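Local coordinates for DsbA-like disulfide oxidoreductase (Wolbachia endosymbiont of Drosophila melanogaster, PDB 6EEZ), which acts as a disulfide isomerase that forms homotrimers, probably reshuffling disulfide bonds in other proteins through the CxxC active site of a thioredoxin-type fold, at residues Gln19-Thr24 / Phe161-Asp166; Val38-Tyr43 / Leu149-Leu154; Asn53-Leu58 / Tyr66-Ala71; Asn7-Lys12 / Asp166-Gly171. All coordinates share one frame; numbering follows the deposited sequence.

Contact 1: Gln19-Thr24 / Phe161-Asp166; sequences QIFDLT and FLIIGD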
loop_
_atom_site.group_PDB
_atom_site.type_symbol
_atom_site.label_atom_id
_atom_site.label_comp_id
_atom_site.label_asym_id
_atom_site.label_seq_id
_atom_site.Cartn_x
_atom_site.Cartn_y
_atom_site.Cartn_z
ATOM N N GLN A 19 -8.227 11.504 4.075
ATOM C CA GLN A 19 -7.430 11.016 2.977
ATOM C C GLN A 19 -6.735 9.716 3.379
ATOM O O GLN A 19 -6.912 8.707 2.710
ATOM C CB GLN A 19 -6.423 12.071 2.534
ATOM C CG GLN A 19 -7.050 13.224 1.774
ATOM C CD GLN A 19 -7.879 14.158 2.664
ATOM O OE1 GLN A 19 -7.419 14.608 3.725
ATOM N NE2 GLN A 19 -9.109 14.440 2.241
ATOM N N ILE A 20 -5.971 9.746 4.474
ATOM C CA ILE A 20 -5.307 8.562 5.014
ATOM C C ILE A 20 -6.242 7.345 5.147
ATOM O O ILE A 20 -5.879 6.240 4.770
ATOM C CB ILE A 20 -4.698 8.864 6.401
ATOM C CG1 ILE A 20 -3.587 9.901 6.267
ATOM C CG2 ILE A 20 -4.126 7.611 7.056
ATOM C CD1 ILE A 20 -3.139 10.473 7.580
ATOM N N PHE A 21 -7.431 7.545 5.696
ATOM C CA PHE A 21 -8.325 6.418 5.929
ATOM C C PHE A 21 -9.430 6.363 4.882
ATOM O O PHE A 21 -10.468 5.786 5.128
ATOM C CB PHE A 21 -8.875 6.485 7.357
ATOM C CG PHE A 21 -7.780 6.533 8.404
ATOM C CD1 PHE A 21 -7.065 5.390 8.732
ATOM C CD2 PHE A 21 -7.440 7.731 9.027
ATOM C CE1 PHE A 21 -6.038 5.428 9.664
ATOM C CE2 PHE A 21 -6.410 7.783 9.964
ATOM C CZ PHE A 21 -5.708 6.632 10.284
ATOM N N ASP A 22 -9.183 6.946 3.708
ATOM C CA ASP A 22 -10.093 6.835 2.552
ATOM C C ASP A 22 -10.511 5.367 2.302
ATOM O O ASP A 22 -9.668 4.471 2.237
ATOM C CB ASP A 22 -9.425 7.428 1.294
ATOM C CG ASP A 22 -10.374 7.538 0.084
ATOM O OD1 ASP A 22 -11.079 6.566 -0.257
ATOM O OD2 ASP A 22 -10.400 8.605 -0.554
ATOM N N LEU A 23 -11.814 5.138 2.159
ATOM C CA LEU A 23 -12.346 3.786 2.073
ATOM C C LEU A 23 -12.307 3.201 0.657
ATOM O O LEU A 23 -12.538 2.021 0.486
ATOM C CB LEU A 23 -13.791 3.758 2.604
ATOM C CG LEU A 23 -14.050 3.877 4.119
ATOM C CD1 LEU A 23 -13.120 2.992 4.921
ATOM C CD2 LEU A 23 -13.925 5.313 4.608
ATOM N N THR A 24 -12.010 4.008 -0.354
ATOM C CA THR A 24 -12.016 3.531 -1.740
ATOM C C THR A 24 -10.705 2.841 -2.152
ATOM O O THR A 24 -10.557 2.390 -3.291
ATOM C CB THR A 24 -12.259 4.673 -2.733
ATOM O OG1 THR A 24 -11.159 5.574 -2.684
ATOM C CG2 THR A 24 -13.527 5.433 -2.411
ATOM N N PHE A 161 6.615 3.692 4.310
ATOM C CA PHE A 161 6.269 4.136 5.645
ATOM C C PHE A 161 4.872 3.658 5.933
ATOM O O PHE A 161 4.114 3.340 5.000
ATOM C CB PHE A 161 6.403 5.671 5.829
ATOM C CG PHE A 161 5.411 6.499 5.053
ATOM C CD1 PHE A 161 4.202 6.860 5.614
ATOM C CD2 PHE A 161 5.721 6.990 3.798
ATOM C CE1 PHE A 161 3.300 7.656 4.924
ATOM C CE2 PHE A 161 4.820 7.788 3.105
ATOM C CZ PHE A 161 3.614 8.122 3.670
ATOM N N LEU A 162 4.569 3.575 7.229
ATOM C CA LEU A 162 3.329 3.000 7.709
ATOM C C LEU A 162 2.710 3.824 8.841
ATOM O O LEU A 162 3.345 4.158 9.849
ATOM C CB LEU A 162 3.583 1.562 8.171
ATOM C CG LEU A 162 2.417 0.739 8.726
ATOM C CD1 LEU A 162 1.370 0.553 7.650
ATOM C CD2 LEU A 162 2.897 -0.619 9.225
ATOM N N ILE A 163 1.447 4.152 8.643
ATOM C CA ILE A 163 0.642 4.800 9.653
ATOM C C ILE A 163 -0.187 3.778 10.381
ATOM O O ILE A 163 -0.917 3.018 9.762
ATOM C CB ILE A 163 -0.297 5.843 9.033
ATOM C CG1 ILE A 163 0.512 6.913 8.320
ATOM C CG2 ILE A 163 -1.219 6.448 10.104
ATOM C CD1 ILE A 163 -0.372 7.904 7.559
ATOM N N ILE A 164 -0.079 3.761 11.698
ATOM C CA ILE A 164 -1.035 3.028 12.525
ATOM C C ILE A 164 -1.572 3.969 13.597
ATOM O O ILE A 164 -0.811 4.454 14.423
ATOM C CB ILE A 164 -0.394 1.811 13.218
ATOM C CG1 ILE A 164 0.342 0.917 12.209
ATOM C CG2 ILE A 164 -1.437 1.039 13.974
ATOM C CD1 ILE A 164 1.149 -0.238 12.874
ATOM N N GLY A 165 -2.884 4.179 13.603
ATOM C CA GLY A 165 -3.510 5.024 14.596
ATOM C C GLY A 165 -3.002 6.461 14.456
ATOM O O GLY A 165 -3.198 7.075 13.409
ATOM N N ASP A 166 -2.317 6.966 15.484
ATOM C CA ASP A 166 -1.782 8.327 15.468
ATOM C C ASP A 166 -0.268 8.334 15.313
ATOM O O ASP A 166 0.381 9.363 15.554
ATOM C CB ASP A 166 -2.179 9.077 16.749
ATOM C CG ASP A 166 -1.714 8.377 18.011
ATOM O OD1 ASP A 166 -1.199 7.237 17.914
ATOM O OD2 ASP A 166 -1.885 8.960 19.112
#
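The F21 ring meets 161-166 with its edge. CZ reaches the backbone O of G165 near the ring plane, at 4.0 Å. One face of the ring is covered from within its own segment. I20 CG2 lies 3.6 Å above the plane there, over the ring centre. I163 CG2 approaches the same CZ obliquely, in a looser apolar contact. With CG anti to the carbonyl carbon (chi1 -56°), the far end of the F21 ring comes nearer the strand than its CB direction alone would suggest. The backbone at F21 has just left helix 17-20.

The second contact is aliphatic. I20 and I163 cross at about a right angle, and their CD1 methyls meet at 3.8 Å. I163 CD1 comes equally near I20 CG2, so one methyl of the strand touches two branches of I20. I163 belongs to strand 161-164 in the central sheet of the thioredoxin-type fold. G165 and D166 form the turn of the hairpin to strand 167-170. Helix 17-20 and the residue after it thus pack on the I163 side chain and the start of the turn after it. I13 of helix 3-15 touches I20, F21 and I163.

Past F21 the chain closes an Asx turn. D22 OD1 accepts T24 N at 2.7 Å, nearly along the C-O axis. T24 OG1 donates to the same oxygen from above the carboxylate plane, at 2.6 Å.

Contact 2: Val38-Tyr43 / Leu149-Leu154; sequences VGFLDY and LLVRDL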
loop_
_atom_site.group_PDB
_atom_site.type_symbol
_atom_site.label_atom_id
_atom_site.label_comp_id
_atom_site.label_asym_id
_atom_site.label_seq_id
_atom_site.Cartn_x
_atom_site.Cartn_y
_atom_site.Cartn_z
ATOM N N VAL A 38 -2.178 1.988 7.571
ATOM C CA VAL A 38 -2.148 2.483 6.199
ATOM C C VAL A 38 -0.716 2.481 5.663
ATOM O O VAL A 38 0.132 3.265 6.109
ATOM C CB VAL A 38 -2.742 3.891 6.098
ATOM C CG1 VAL A 38 -2.957 4.260 4.651
ATOM C CG2 VAL A 38 -4.066 3.993 6.897
ATOM N N GLY A 39 -0.448 1.588 4.705
ATOM C CA GLY A 39 0.911 1.344 4.234
ATOM C C GLY A 39 1.147 2.048 2.916
ATOM O O GLY A 39 0.273 2.025 2.052
ATOM N N PHE A 40 2.304 2.706 2.792
ATOM C CA PHE A 40 2.694 3.435 1.569
ATOM C C PHE A 40 3.936 2.805 0.960
ATOM O O PHE A 40 4.984 2.795 1.591
ATOM C CB PHE A 40 2.955 4.914 1.869
ATOM C CG PHE A 40 1.735 5.676 2.318
ATOM C CD1 PHE A 40 1.315 5.615 3.633
ATOM C CD2 PHE A 40 1.017 6.456 1.421
ATOM C CE1 PHE A 40 0.203 6.327 4.058
ATOM C CE2 PHE A 40 -0.091 7.155 1.822
ATOM C CZ PHE A 40 -0.503 7.097 3.159
ATOM N N LEU A 41 3.806 2.293 -0.268
ATOM C CA LEU A 41 4.826 1.438 -0.899
ATOM C C LEU A 41 5.046 1.753 -2.386
ATOM O O LEU A 41 4.132 2.139 -3.102
ATOM C CB LEU A 41 4.437 -0.049 -0.753
ATOM C CG LEU A 41 4.993 -0.804 0.472
ATOM C CD1 LEU A 41 4.386 -0.399 1.882
ATOM C CD2 LEU A 41 4.864 -2.311 0.253
ATOM N N ASP A 42 6.293 1.595 -2.813
ATOM C CA ASP A 42 6.684 1.569 -4.218
ATOM C C ASP A 42 7.164 0.146 -4.462
ATOM O O ASP A 42 8.012 -0.360 -3.721
ATOM C CB ASP A 42 7.786 2.583 -4.517
ATOM C CG ASP A 42 8.160 2.639 -5.978
ATOM O OD1 ASP A 42 8.547 1.588 -6.566
ATOM O OD2 ASP A 42 8.073 3.754 -6.547
ATOM N N TYR A 43 6.617 -0.513 -5.479
ATOM C CA TYR A 43 6.941 -1.917 -5.703
ATOM C C TYR A 43 8.421 -2.181 -6.064
ATOM O O TYR A 43 8.931 -3.277 -5.796
ATOM C CB TYR A 43 6.027 -2.476 -6.788
ATOM C CG TYR A 43 4.627 -2.711 -6.305
ATOM C CD1 TYR A 43 4.378 -3.526 -5.204
ATOM C CD2 TYR A 43 3.549 -2.132 -6.947
ATOM C CE1 TYR A 43 3.101 -3.734 -4.758
ATOM C CE2 TYR A 43 2.271 -2.350 -6.520
ATOM C CZ TYR A 43 2.049 -3.142 -5.420
ATOM O OH TYR A 43 0.761 -3.337 -4.977
ATOM N N LEU A 149 0.213 12.930 -3.589
ATOM C CA LEU A 149 0.034 14.199 -2.898
ATOM C C LEU A 149 -0.007 13.981 -1.382
ATOM O O LEU A 149 0.531 14.792 -0.613
ATOM C CB LEU A 149 -1.237 14.891 -3.382
ATOM C CG LEU A 149 -1.085 15.648 -4.698
ATOM C CD1 LEU A 149 -2.437 15.892 -5.366
ATOM C CD2 LEU A 149 -0.375 16.981 -4.468
ATOM N N LEU A 150 -0.629 12.875 -0.959
ATOM C CA LEU A 150 -0.686 12.547 0.449
ATOM C C LEU A 150 0.711 12.283 0.987
ATOM O O LEU A 150 1.063 12.792 2.057
ATOM C CB LEU A 150 -1.589 11.329 0.708
ATOM C CG LEU A 150 -1.827 10.995 2.181
ATOM C CD1 LEU A 150 -2.351 12.198 2.942
ATOM C CD2 LEU A 150 -2.821 9.841 2.307
ATOM N N VAL A 151 1.501 11.471 0.278
ATOM C CA VAL A 151 2.911 11.308 0.645
ATOM C C VAL A 151 3.609 12.677 0.737
ATOM O O VAL A 151 4.372 12.898 1.669
ATOM C CB VAL A 151 3.677 10.407 -0.348
ATOM C CG1 VAL A 151 5.177 10.491 -0.087
ATOM C CG2 VAL A 151 3.170 8.931 -0.277
ATOM N N ARG A 152 3.362 13.584 -0.209
ATOM C CA ARG A 152 3.964 14.918 -0.127
ATOM C C ARG A 152 3.486 15.642 1.141
ATOM O O ARG A 152 4.292 16.208 1.869
ATOM C CB ARG A 152 3.637 15.779 -1.354
ATOM C CG ARG A 152 4.190 15.274 -2.672
ATOM C CD ARG A 152 5.677 15.562 -2.832
ATOM N NE ARG A 152 6.034 16.981 -2.842
ATOM C CZ ARG A 152 6.119 17.744 -3.935
ATOM N NH1 ARG A 152 5.836 17.244 -5.124
ATOM N NH2 ARG A 152 6.483 19.024 -3.845
ATOM N N ASP A 153 2.181 15.608 1.403
ATOM C CA ASP A 153 1.603 16.343 2.539
ATOM C C ASP A 153 2.110 15.846 3.884
ATOM O O ASP A 153 2.214 16.611 4.847
ATOM C CB ASP A 153 0.076 16.247 2.525
ATOM C CG ASP A 153 -0.547 17.057 1.418
ATOM O OD1 ASP A 153 0.107 18.012 0.940
ATOM O OD2 ASP A 153 -1.689 16.739 1.021
ATOM N N LEU A 154 2.439 14.568 3.943
ATOM C CA LEU A 154 2.926 13.970 5.166
ATOM C C LEU A 154 4.419 14.203 5.290
ATOM O O LEU A 154 4.992 13.956 6.333
ATOM C CB LEU A 154 2.584 12.465 5.204
ATOM C CG LEU A 154 1.095 12.116 5.421
ATOM C CD1 LEU A 154 0.833 10.625 5.287
ATOM C CD2 LEU A 154 0.607 12.601 6.779
#
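F40 on strand 38-41 meets helix 149-154 where the two axes run nearly at right angles, 103° apart, and come within 10.8 Å. The nearest CA atoms are those of F40 and V151. No hydrogen bond joins the segments. A single aromatic side chain bridges the gap, and three aliphatic side chains of the helix receive it.

The F40 CA-CB bond points at the helix, and chi1 of -65° sets CG anti to the carbonyl carbon. L150 sends CD2 to the ring edge, in the ring plane, at 3.7 Å from F40 CZ. The same methyl is 3.9 Å from F40 CE2, so it sits against the CE2-CZ side of the rim. L150 and F40 cross at about a right angle. V151 slides past the ring in the opposite direction. Its CG2 touches F40 CD2 at 3.7 Å, obliquely to the ring. L154, one turn on from L150, adds a looser contact: its CD1 is 4.3 Å from F40 CZ. All four residues are buried, and the contact is purely apolar.

Strand 36-41 lies inside the sheet, with 65-70 parallel on one flank and 161-164 antiparallel on the other. The F40 ring stacks with F161 of strand 161-164, and R69 of strand 65-70 also touches F40. V151 and L154 touch F161 as well. Helix 137-154 therefore packs across several strands on this side of the sheet.

Contact 3: Asn53-Leu58 / Tyr66-Ala71; sequences NDIKQL and YIFRDA
I55 of helix 53-58 carries the contact with Y66 and F68 of strand 66-70: CG2 covers the Y66 ring and the CG1-CD1 branch runs to its hydroxyl. The bond from CA to CB is directed toward the strand; at CB the side chain splits in two. CG2 stands anti to the backbone N and goes over the Y66 ring. It lies 3.9 Å from the ring centroid, 25° off the normal, which makes a CH-pi contact on one face. It is displaced toward the rim, and its nearest ring atom is Y66 CZ at 3.6 Å. The same methyl also reaches the edge of the F68 ring, 4.2 Å from CE1 and near its plane. CG1 takes the other branch and passes 3.8 Å from Y66 OH. The chain then bends at chi2 (-47°), which brings CD1 at its tip to 3.2 Å from Y66 OH. This last approach is close for a methyl and an oxygen.

The two rings also meet each other. Y66 CD1 lies 3.4 Å above one face of F68, offset toward the rim. I55 is thus fitted to a pair of aromatics.

Helix 52-60 lies on the crossover between the parallel strands 36-41 and 65-70, the beta-alpha-beta unit of the thioredoxin-type fold. L175 and R179 of helix 175-185 flank it, touching L58.

The chemistry is dispersion and CH-pi, with no hydrogen bond between the segments. Y66 OH is buried with no polar partner in the model. If no unmodelled water serves it, burial of this hydroxyl would be expected to carry some cost.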
loop_
_atom_site.group_PDB
_atom_site.type_symbol
_atom_site.label_atom_id
_atom_site.label_comp_id
_atom_site.label_asym_id
_atom_site.label_seq_id
_atom_site.Cartn_x
_atom_site.Cartn_y
_atom_site.Cartn_z
ATOM N N ASN A 53 6.682 -9.571 4.038
ATOM C CA ASN A 53 6.239 -10.616 4.957
ATOM C C ASN A 53 5.950 -10.084 6.346
ATOM O O ASN A 53 5.230 -10.714 7.120
ATOM C CB ASN A 53 7.280 -11.728 5.020
ATOM C CG ASN A 53 7.223 -12.625 3.806
ATOM O OD1 ASN A 53 6.140 -12.890 3.270
ATOM N ND2 ASN A 53 8.385 -13.094 3.345
ATOM N N ASP A 54 6.512 -8.925 6.668
ATOM C CA ASP A 54 6.119 -8.216 7.875
ATOM C C ASP A 54 4.665 -7.820 7.726
ATOM O O ASP A 54 3.851 -8.058 8.617
ATOM C CB ASP A 54 6.980 -6.979 8.104
ATOM C CG ASP A 54 8.373 -7.313 8.561
ATOM O OD1 ASP A 54 8.558 -8.390 9.139
ATOM O OD2 ASP A 54 9.283 -6.488 8.354
ATOM N N ILE A 55 4.359 -7.226 6.574
ATOM C CA ILE A 55 3.009 -6.798 6.239
ATOM C C ILE A 55 2.046 -7.986 6.259
ATOM O O ILE A 55 1.010 -7.934 6.911
ATOM C CB ILE A 55 2.981 -6.128 4.862
ATOM C CG1 ILE A 55 3.930 -4.938 4.848
ATOM C CG2 ILE A 55 1.592 -5.659 4.494
ATOM C CD1 ILE A 55 3.781 -4.025 6.062
ATOM N N LYS A 56 2.409 -9.061 5.551
ATOM C CA LYS A 56 1.577 -10.257 5.513
ATOM C C LYS A 56 1.270 -10.765 6.928
ATOM O O LYS A 56 0.115 -10.983 7.269
ATOM C CB LYS A 56 2.253 -11.346 4.685
ATOM C CG LYS A 56 1.350 -12.485 4.338
ATOM C CD LYS A 56 2.083 -13.448 3.464
ATOM C CE LYS A 56 1.288 -14.688 3.198
ATOM N NZ LYS A 56 1.985 -15.480 2.152
ATOM N N GLN A 57 2.297 -10.924 7.759
ATOM C CA GLN A 57 2.104 -11.420 9.112
ATOM C C GLN A 57 1.265 -10.463 9.963
ATOM O O GLN A 57 0.420 -10.913 10.735
ATOM C CB GLN A 57 3.463 -11.695 9.772
ATOM C CG GLN A 57 4.147 -12.925 9.185
ATOM C CD GLN A 57 5.553 -13.152 9.699
ATOM O OE1 GLN A 57 6.128 -12.302 10.364
ATOM N NE2 GLN A 57 6.118 -14.310 9.381
ATOM N N LEU A 58 1.468 -9.155 9.808
ATOM C CA LEU A 58 0.745 -8.167 10.614
ATOM C C LEU A 58 -0.734 -8.190 10.279
ATOM O O LEU A 58 -1.583 -8.064 11.161
ATOM C CB LEU A 58 1.308 -6.769 10.393
ATOM C CG LEU A 58 0.972 -5.735 11.473
ATOM C CD1 LEU A 58 1.682 -6.088 12.788
ATOM C CD2 LEU A 58 1.352 -4.314 10.983
ATOM N N TYR A 66 -5.815 -3.151 7.179
ATOM C CA TYR A 66 -4.620 -2.666 6.511
ATOM C C TYR A 66 -4.982 -2.134 5.131
ATOM O O TYR A 66 -5.377 -2.889 4.242
ATOM C CB TYR A 66 -3.585 -3.765 6.400
ATOM C CG TYR A 66 -2.197 -3.276 5.985
ATOM C CD1 TYR A 66 -1.908 -2.970 4.654
ATOM C CD2 TYR A 66 -1.186 -3.138 6.923
ATOM C CE1 TYR A 66 -0.621 -2.521 4.270
ATOM C CE2 TYR A 66 0.080 -2.698 6.556
ATOM C CZ TYR A 66 0.355 -2.399 5.233
ATOM O OH TYR A 66 1.609 -1.980 4.909
ATOM N N ILE A 67 -4.839 -0.826 4.962
ATOM C CA ILE A 67 -5.110 -0.164 3.692
ATOM C C ILE A 67 -3.804 -0.035 2.907
ATOM O O ILE A 67 -2.770 0.276 3.484
ATOM C CB ILE A 67 -5.743 1.216 3.924
ATOM C CG1 ILE A 67 -7.046 1.044 4.686
ATOM C CG2 ILE A 67 -5.968 1.963 2.606
ATOM C CD1 ILE A 67 -7.671 2.327 5.121
ATOM N N PHE A 68 -3.863 -0.283 1.600
ATOM C CA PHE A 68 -2.682 -0.250 0.716
ATOM C C PHE A 68 -2.696 1.004 -0.133
ATOM O O PHE A 68 -3.622 1.215 -0.930
ATOM C CB PHE A 68 -2.635 -1.472 -0.202
ATOM C CG PHE A 68 -2.580 -2.785 0.533
ATOM C CD1 PHE A 68 -1.379 -3.278 1.026
ATOM C CD2 PHE A 68 -3.734 -3.521 0.733
ATOM C CE1 PHE A 68 -1.321 -4.497 1.707
ATOM C CE2 PHE A 68 -3.691 -4.755 1.418
ATOM C CZ PHE A 68 -2.474 -5.225 1.909
ATOM N N ARG A 69 -1.678 1.844 0.061
ATOM C CA ARG A 69 -1.482 3.018 -0.779
ATOM C C ARG A 69 -0.313 2.860 -1.717
ATOM O O ARG A 69 0.837 2.888 -1.311
ATOM C CB ARG A 69 -1.282 4.247 0.082
ATOM C CG ARG A 69 -2.538 4.621 0.787
ATOM C CD ARG A 69 -3.640 4.856 -0.222
ATOM N NE ARG A 69 -4.628 5.739 0.349
ATOM C CZ ARG A 69 -4.735 7.039 0.123
ATOM N NH1 ARG A 69 -3.946 7.661 -0.729
ATOM N NH2 ARG A 69 -5.689 7.704 0.737
ATOM N N ASP A 70 -0.648 2.680 -2.986
ATOM C CA ASP A 70 0.333 2.522 -4.040
ATOM C C ASP A 70 0.883 3.900 -4.362
ATOM O O ASP A 70 0.162 4.740 -4.906
ATOM C CB ASP A 70 -0.307 1.865 -5.266
ATOM C CG ASP A 70 -0.560 0.385 -5.057
ATOM O OD1 ASP A 70 0.424 -0.380 -4.979
ATOM O OD2 ASP A 70 -1.734 -0.012 -4.937
ATOM N N ALA A 71 2.139 4.132 -3.997
ATOM C CA ALA A 71 2.750 5.464 -4.126
ATOM C C ALA A 71 4.024 5.372 -4.936
ATOM O O ALA A 71 5.122 5.523 -4.401
ATOM C CB ALA A 71 3.032 6.055 -2.767
#

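Contact 4: Asn7-Lys12 / Asp166-Gly171; sequences NVTKSK and DSLFVG
T9 and L168 form the more enclosed part of this contact between helix 7-12 and strand 167-170. Chi1 of T9 (-64°, measured to OG1) puts OG1 beside the backbone N and anti to the carbonyl carbon. This leaves CG2 anti to N and facing L168 CB, at 3.7 Å. The two side chains cross at about a right angle. T9 OG1 is hydrogen-bonded to the backbone O of R5, one turn back in the helix. The threonine therefore turns its methyl to the strand and keeps its hydroxyl for the helix.

The second part touches at similar distances but lies on the exposed side. Here the K10 side chain crosses that of D166 obliquely. Its methylene carbons do the touching: CG is 3.9 Å from D166 CB, and CD is 3.6 Å from D166 OD2. The chain is extended as far as CE and then bends at chi4 (-74°), and its end leads away. K10 NZ ends 5.2 Å from D166 OD2, too far for a salt bridge, though the opposite charges may still attract weakly. The firm partner of D166 is K181 of helix 175-185, whose NZ makes a salt bridge to OD1. The same NZ is hydrogen-bonded to S167 OG.

Strand 167-170 is an outermost strand of the sheet and pairs antiparallel with 161-164 through the hairpin turn at G165 and D166. L168 also touches F161 and I163, on the side where helix 3-15 lies. F169 packs on V177, L178 and K181 of helix 175-185, so this edge strand is held between the N-terminal and the C-terminal helix.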
loop_
_atom_site.group_PDB
_atom_site.type_symbol
_atom_site.label_atom_id
_atom_site.label_comp_id
_atom_site.label_asym_id
_atom_site.label_seq_id
_atom_site.Cartn_x
_atom_site.Cartn_y
_atom_site.Cartn_z
ATOM N N ASN A 7 4.076 14.597 18.278
ATOM C CA ASN A 7 2.833 15.334 18.452
ATOM C C ASN A 7 2.372 15.985 17.144
ATOM O O ASN A 7 1.188 15.920 16.800
ATOM C CB ASN A 7 2.975 16.393 19.543
ATOM C CG ASN A 7 1.663 17.038 19.876
ATOM O OD1 ASN A 7 0.643 16.364 19.913
ATOM N ND2 ASN A 7 1.668 18.356 20.095
ATOM N N VAL A 8 3.305 16.602 16.412
ATOM C CA VAL A 8 2.992 17.193 15.109
ATOM C C VAL A 8 2.473 16.137 14.153
ATOM O O VAL A 8 1.497 16.374 13.430
ATOM C CB VAL A 8 4.227 17.895 14.485
ATOM C CG1 VAL A 8 3.995 18.203 12.999
ATOM C CG2 VAL A 8 4.564 19.194 15.254
ATOM N N THR A 9 3.108 14.968 14.157
ATOM C CA THR A 9 2.667 13.859 13.306
ATOM C C THR A 9 1.203 13.485 13.584
ATOM O O THR A 9 0.402 13.306 12.670
ATOM C CB THR A 9 3.554 12.600 13.500
ATOM O OG1 THR A 9 4.892 12.872 13.073
ATOM C CG2 THR A 9 3.025 11.463 12.676
ATOM N N LYS A 10 0.874 13.383 14.862
ATOM C CA LYS A 10 -0.486 13.138 15.288
ATOM C C LYS A 10 -1.475 14.207 14.764
ATOM O O LYS A 10 -2.543 13.851 14.230
ATOM C CB LYS A 10 -0.507 13.063 16.808
ATOM C CG LYS A 10 -1.859 12.863 17.402
ATOM C CD LYS A 10 -1.736 12.563 18.878
ATOM C CE LYS A 10 -3.107 12.477 19.531
ATOM N NZ LYS A 10 -3.722 13.840 19.685
ATOM N N SER A 11 -1.124 15.497 14.892
ATOM C CA SER A 11 -1.952 16.575 14.331
ATOM C C SER A 11 -2.107 16.444 12.801
ATOM O O SER A 11 -3.199 16.644 12.270
ATOM C CB SER A 11 -1.365 17.953 14.683
ATOM O OG SER A 11 -1.428 18.215 16.089
ATOM N N LYS A 12 -1.030 16.105 12.090
ATOM C CA LYS A 12 -1.124 15.963 10.631
ATOM C C LYS A 12 -2.043 14.797 10.259
ATOM O O LYS A 12 -2.874 14.920 9.364
ATOM C CB LYS A 12 0.250 15.742 9.966
ATOM C CG LYS A 12 1.177 16.963 9.905
ATOM C CD LYS A 12 2.462 16.655 9.090
ATOM C CE LYS A 12 3.266 17.912 8.827
ATOM N NZ LYS A 12 4.674 17.549 8.486
ATOM N N ASP A 166 -2.317 6.966 15.484
ATOM C CA ASP A 166 -1.782 8.327 15.468
ATOM C C ASP A 166 -0.268 8.334 15.313
ATOM O O ASP A 166 0.381 9.363 15.554
ATOM C CB ASP A 166 -2.179 9.077 16.749
ATOM C CG ASP A 166 -1.714 8.377 18.011
ATOM O OD1 ASP A 166 -1.199 7.237 17.914
ATOM O OD2 ASP A 166 -1.885 8.960 19.112
ATOM N N SER A 167 0.275 7.196 14.882
ATOM C CA SER A 167 1.710 7.006 14.726
ATOM C C SER A 167 2.157 6.778 13.287
ATOM O O SER A 167 1.421 6.259 12.457
ATOM C CB SER A 167 2.165 5.823 15.569
ATOM O OG SER A 167 1.945 6.084 16.943
ATOM N N LEU A 168 3.392 7.152 12.996
ATOM C CA LEU A 168 3.902 7.011 11.645
ATOM C C LEU A 168 5.279 6.399 11.755
ATOM O O LEU A 168 6.162 6.959 12.400
ATOM C CB LEU A 168 3.903 8.368 10.919
ATOM C CG LEU A 168 4.033 8.364 9.387
ATOM C CD1 LEU A 168 3.520 9.663 8.764
ATOM C CD2 LEU A 168 5.440 8.162 9.035
ATOM N N PHE A 169 5.411 5.212 11.154
ATOM C CA PHE A 169 6.652 4.429 11.159
ATOM C C PHE A 169 7.329 4.506 9.797
ATOM O O PHE A 169 6.708 4.211 8.790
ATOM C CB PHE A 169 6.358 2.975 11.516
ATOM C CG PHE A 169 5.757 2.801 12.880
ATOM C CD1 PHE A 169 6.563 2.732 14.004
ATOM C CD2 PHE A 169 4.391 2.723 13.033
ATOM C CE1 PHE A 169 6.014 2.577 15.254
ATOM C CE2 PHE A 169 3.834 2.566 14.284
ATOM C CZ PHE A 169 4.651 2.491 15.397
ATOM N N VAL A 170 8.588 4.922 9.766
ATOM C CA VAL A 170 9.287 5.186 8.505
ATOM C C VAL A 170 10.350 4.094 8.232
ATOM O O VAL A 170 11.131 3.749 9.111
ATOM C CB VAL A 170 9.979 6.593 8.518
ATOM C CG1 VAL A 170 10.575 6.895 7.165
ATOM C CG2 VAL A 170 8.992 7.704 8.886
ATOM N N GLY A 171 10.382 3.561 7.018
ATOM C CA GLY A 171 11.402 2.586 6.649
ATOM C C GLY A 171 11.048 1.151 7.054
ATOM O O GLY A 171 9.882 0.830 7.260
#

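All four contacts lean on the one mixed sheet. Contacts 2 and 3 are buried, contact 1 is partly buried, and contact 4 is at the surface. Strands 36-41 and 161-164 pair through backbone bonds, V38 N to I163 O among them, which joins contact 2 to contact 1. Strand 65-70 pairs with 36-41 and brings in contact 3. Contacts 1 and 4 share D166 and the hairpin 161-170. The buried contacts are mainly apolar, with one buried hydroxyl in contact 3. Carbonyl and charged groups enter in the other two: contact 1 sets a ring edge against a carbonyl, and contact 4 brings charged groups near each other.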